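Local coordinates for regulator of g-protein signalling 1 (PDB 2BV1) that switches off heterotrimeric G-protein signalling by binding G-protein alpha subunits and speeding their hydrolysis of GTP to GDP, at residues 89-94 and 115-120. Sequence-based numbering, arbitrary orientation.
Sequences INIDFR and QKVIYT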
ATOM      1  N   ILE A  89       2.803  -8.363  -6.999  1.00 44.26           N
ATOM      2  CA  ILE A  89       3.581  -7.756  -5.950  1.00 42.11           C
ATOM      3  C   ILE A  89       4.854  -8.584  -5.723  1.00 42.14           C
ATOM      4  O   ILE A  89       4.871  -9.808  -5.953  1.00 39.57           O
ATOM      5  CB  ILE A  89       2.770  -7.605  -4.627  1.00 41.69           C
ATOM      6  CG1 ILE A  89       2.321  -8.973  -4.088  1.00 39.88           C
ATOM      7  CG2 ILE A  89       1.596  -6.655  -4.824  1.00 42.64           C
ATOM      8  CD1 ILE A  89       1.644  -8.923  -2.753  1.00 40.37           C
ATOM      9  N   ASN A  90       5.908  -7.878  -5.299  1.00 42.13           N
ATOM     10  CA  ASN A  90       7.240  -8.460  -5.115  1.00 42.39           C
ATOM     11  C   ASN A  90       7.409  -9.010  -3.705  1.00 41.27           C
ATOM     12  O   ASN A  90       8.162  -8.461  -2.896  1.00 43.07           O
ATOM     13  CB  ASN A  90       8.331  -7.410  -5.308  1.00 43.36           C
ATOM     14  CG  ASN A  90       8.655  -7.131  -6.731  1.00 45.03           C
ATOM     15  OD1 ASN A  90       8.962  -8.033  -7.517  1.00 48.52           O
ATOM     16  ND2 ASN A  90       8.690  -5.836  -7.059  1.00 49.43           N
ATOM     17  N   ILE A  91       6.691 -10.067  -3.387  1.00 39.72           N
ATOM     18  CA  ILE A  91       6.942 -10.815  -2.152  1.00 37.71           C
ATOM     19  C   ILE A  91       7.775 -11.981  -2.580  1.00 36.52           C
ATOM     20  O   ILE A  91       7.841 -12.285  -3.771  1.00 34.32           O
ATOM     21  CB  ILE A  91       5.672 -11.281  -1.424  1.00 37.33           C
ATOM     22  CG1 ILE A  91       4.811 -12.186  -2.329  1.00 37.64           C
ATOM     23  CG2 ILE A  91       4.905 -10.079  -0.941  1.00 38.48           C
ATOM     24  CD1 ILE A  91       3.398 -12.497  -1.731  1.00 37.89           C
ATOM     25  N   ASP A  92       8.456 -12.587  -1.611  1.00 35.65           N
ATOM     26  CA  ASP A  92       9.277 -13.743  -1.869  1.00 35.06           C
ATOM     27  C   ASP A  92       8.364 -14.959  -2.065  1.00 35.47           C
ATOM     28  O   ASP A  92       7.211 -14.998  -1.608  1.00 35.51           O
ATOM     29  CB  ASP A  92      10.232 -13.983  -0.687  1.00 34.55           C
ATOM     30  CG  ASP A  92       9.464 -14.285   0.593  1.00 33.06           C
ATOM     31  OD1 ASP A  92       8.915 -13.347   1.212  1.00 35.58           O
ATOM     32  OD2 ASP A  92       9.346 -15.462   0.919  1.00 32.83           O
ATOM     33  N   PHE A  93       8.929 -15.949  -2.723  1.00 35.51           N
ATOM     34  CA  PHE A  93       8.309 -17.220  -3.011  1.00 36.65           C
ATOM     35  C   PHE A  93       7.614 -17.923  -1.836  1.00 36.48           C
ATOM     36  O   PHE A  93       6.517 -18.457  -2.025  1.00 34.23           O
ATOM     37  CB  PHE A  93       9.365 -18.139  -3.627  1.00 37.38           C
ATOM     38  CG  PHE A  93       8.889 -19.491  -3.910  1.00 38.14           C
ATOM     39  CD1 PHE A  93       8.110 -19.736  -5.017  1.00 40.44           C
ATOM     40  CD2 PHE A  93       9.227 -20.551  -3.074  1.00 39.14           C
ATOM     41  CE1 PHE A  93       7.653 -21.023  -5.280  1.00 39.83           C
ATOM     42  CE2 PHE A  93       8.774 -21.825  -3.325  1.00 39.89           C
ATOM     43  CZ  PHE A  93       7.994 -22.068  -4.436  1.00 40.63           C
ATOM     44  N   ARG A  94       8.246 -17.925  -0.654  1.00 36.19           N
ATOM     45  CA  ARG A  94       7.703 -18.651   0.512  1.00 36.93           C
ATOM     46  C   ARG A  94       6.501 -17.923   1.081  1.00 36.39           C
ATOM     47  O   ARG A  94       5.519 -18.553   1.455  1.00 36.26           O
ATOM     48  CB  ARG A  94       8.759 -18.912   1.622  1.00 36.64           C
ATOM     49  CG  ARG A  94       9.673 -20.070   1.288  1.00 38.26           C
ATOM     50  CD  ARG A  94      10.743 -20.318   2.361  1.00 36.92           C
ATOM     51  NE  ARG A  94      11.755 -21.261   1.888  1.00 38.22           N
ATOM     52  CZ  ARG A  94      12.979 -21.367   2.416  1.00 36.00           C
ATOM     53  NH1 ARG A  94      13.346 -20.584   3.431  1.00 32.97           N
ATOM     54  NH2 ARG A  94      13.840 -22.221   1.891  1.00 35.35           N
ATOM     55  N   GLN A 115       1.460  -8.377   3.516  1.00 37.74           N
ATOM     56  CA  GLN A 115       1.241  -6.936   3.679  1.00 37.73           C
ATOM     57  C   GLN A 115       2.503  -6.330   4.347  1.00 37.15           C
ATOM     58  O   GLN A 115       2.965  -5.268   3.990  1.00 35.52           O
ATOM     59  CB  GLN A 115       0.032  -6.673   4.543  1.00 37.12           C
ATOM     60  CG  GLN A 115      -0.291  -5.176   4.621  1.00 39.64           C
ATOM     61  CD  GLN A 115      -1.540  -4.838   5.415  1.00 37.66           C
ATOM     62  OE1 GLN A 115      -2.040  -5.647   6.186  1.00 41.72           O
ATOM     63  NE2 GLN A 115      -2.050  -3.615   5.223  1.00 40.56           N
ATOM     64  N   LYS A 116       3.012  -7.039   5.343  1.00 38.24           N
ATOM     65  CA  LYS A 116       4.200  -6.616   6.035  1.00 38.25           C
ATOM     66  C   LYS A 116       5.395  -6.516   5.107  1.00 37.63           C
ATOM     67  O   LYS A 116       6.099  -5.545   5.137  1.00 38.58           O
ATOM     68  CB  LYS A 116       4.460  -7.515   7.209  1.00 38.65           C
ATOM     69  CG  LYS A 116       5.464  -6.906   8.193  1.00 42.38           C
ATOM     70  N   VAL A 117       5.621  -7.515   4.271  1.00 37.62           N
ATOM     71  CA  VAL A 117       6.681  -7.470   3.290  1.00 37.14           C
ATOM     72  C   VAL A 117       6.535  -6.211   2.423  1.00 36.92           C
ATOM     73  O   VAL A 117       7.506  -5.447   2.191  1.00 36.06           O
ATOM     74  CB  VAL A 117       6.704  -8.755   2.396  1.00 36.34           C
ATOM     75  CG1 VAL A 117       7.719  -8.620   1.243  1.00 36.36           C
ATOM     76  CG2 VAL A 117       7.026  -9.972   3.214  1.00 37.83           C
ATOM     77  N   ILE A 118       5.342  -6.002   1.889  1.00 37.15           N
ATOM     78  CA  ILE A 118       5.120  -4.881   0.974  1.00 37.53           C
ATOM     79  C   ILE A 118       5.258  -3.549   1.715  1.00 37.22           C
ATOM     80  O   ILE A 118       5.806  -2.629   1.180  1.00 38.45           O
ATOM     81  CB  ILE A 118       3.713  -4.947   0.274  1.00 38.04           C
ATOM     82  CG1 ILE A 118       3.595  -6.173  -0.640  1.00 37.40           C
ATOM     83  CG2 ILE A 118       3.402  -3.650  -0.439  1.00 37.32           C
ATOM     84  CD1 ILE A 118       4.691  -6.355  -1.696  1.00 38.49           C
ATOM     85  N   TYR A 119       4.794  -3.454   2.941  1.00 37.87           N
ATOM     86  CA  TYR A 119       5.003  -2.233   3.718  1.00 37.83           C
ATOM     87  C   TYR A 119       6.479  -1.913   3.851  1.00 38.24           C
ATOM     88  O   TYR A 119       6.911  -0.788   3.656  1.00 37.18           O
ATOM     89  CB  TYR A 119       4.413  -2.413   5.091  1.00 39.05           C
ATOM     90  CG  TYR A 119       4.432  -1.158   5.893  1.00 41.14           C
ATOM     91  CD1 TYR A 119       3.396  -0.257   5.782  1.00 43.36           C
ATOM     92  CD2 TYR A 119       5.500  -0.851   6.761  1.00 41.54           C
ATOM     93  CE1 TYR A 119       3.367   0.879   6.516  1.00 42.73           C
ATOM     94  CE2 TYR A 119       5.486   0.332   7.514  1.00 44.29           C
ATOM     95  CZ  TYR A 119       4.393   1.188   7.358  1.00 45.73           C
ATOM     96  OH  TYR A 119       4.269   2.353   8.041  1.00 46.23           O
ATOM     97  N   THR A 120       7.277  -2.942   4.167  1.00 38.40           N
ATOM     98  CA  THR A 120       8.723  -2.756   4.257  1.00 37.50           C
ATOM     99  C   THR A 120       9.348  -2.327   2.944  1.00 37.53           C
ATOM    100  O   THR A 120      10.236  -1.426   2.911  1.00 36.00           O
ATOM    101  CB  THR A 120       9.364  -4.049   4.782  1.00 37.62           C
ATOM    102  OG1 THR A 120       8.724  -4.395   6.012  1.00 36.54           O
ATOM    103  CG2 THR A 120      10.910  -3.934   4.956  1.00 37.85           C
TER
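Ile-118 reaches from helix 112-131 to the loop ahead of helix 93-103, its CD1 lying 3.7 Å from CB of Ile-89 and 3.8 Å from CG2 of Ile-91. With CG1 set anti to the carbonyl carbon (chi1 -65°) and the chain bent again at chi2, that methyl sits in the corner formed by the two loop isoleucines. The side chain meets Ile-89 at about a right angle, CD1 of Ile-89 lying across it, 4.0 Å from CG1 of Ile-118. Ile-91 offers its CG2 to two helix residues at once, since CG1 of Val-117 also approaches that methyl at 3.8 Å. All three isoleucines are buried, and no hydrogen bond crosses between 89-94 and 115-120; the close contacts are apolar. In the all-helical RGS domain this packing brings the lead-in to one helix against the flank of another, while Ile-89 also touches Phe-54 of helix 50-62 and Phe-80 of helix 69-81. An alanine in place of Ile-118 would remove the methyl shared by Ile-89 and Ile-91 and would probably open a gap between loop and helix. Toward solvent the contact thins: CG2 of Val-117, unlike its CG1, comes no closer than 4.4 Å to OD1 of Asp-92, whose polar end is engaged by its own helix. As N-cap of helix 93-103, Asp-92 accepts a weak, bent bond from Arg-94 N to OD2 (122° at the hydrogen), while OD1 pairs with the hydroxyl of Thr-95. Exposed Asn-90, centre of an inverse gamma turn, meets Val-117 CG1 through its O at 4.2 Å.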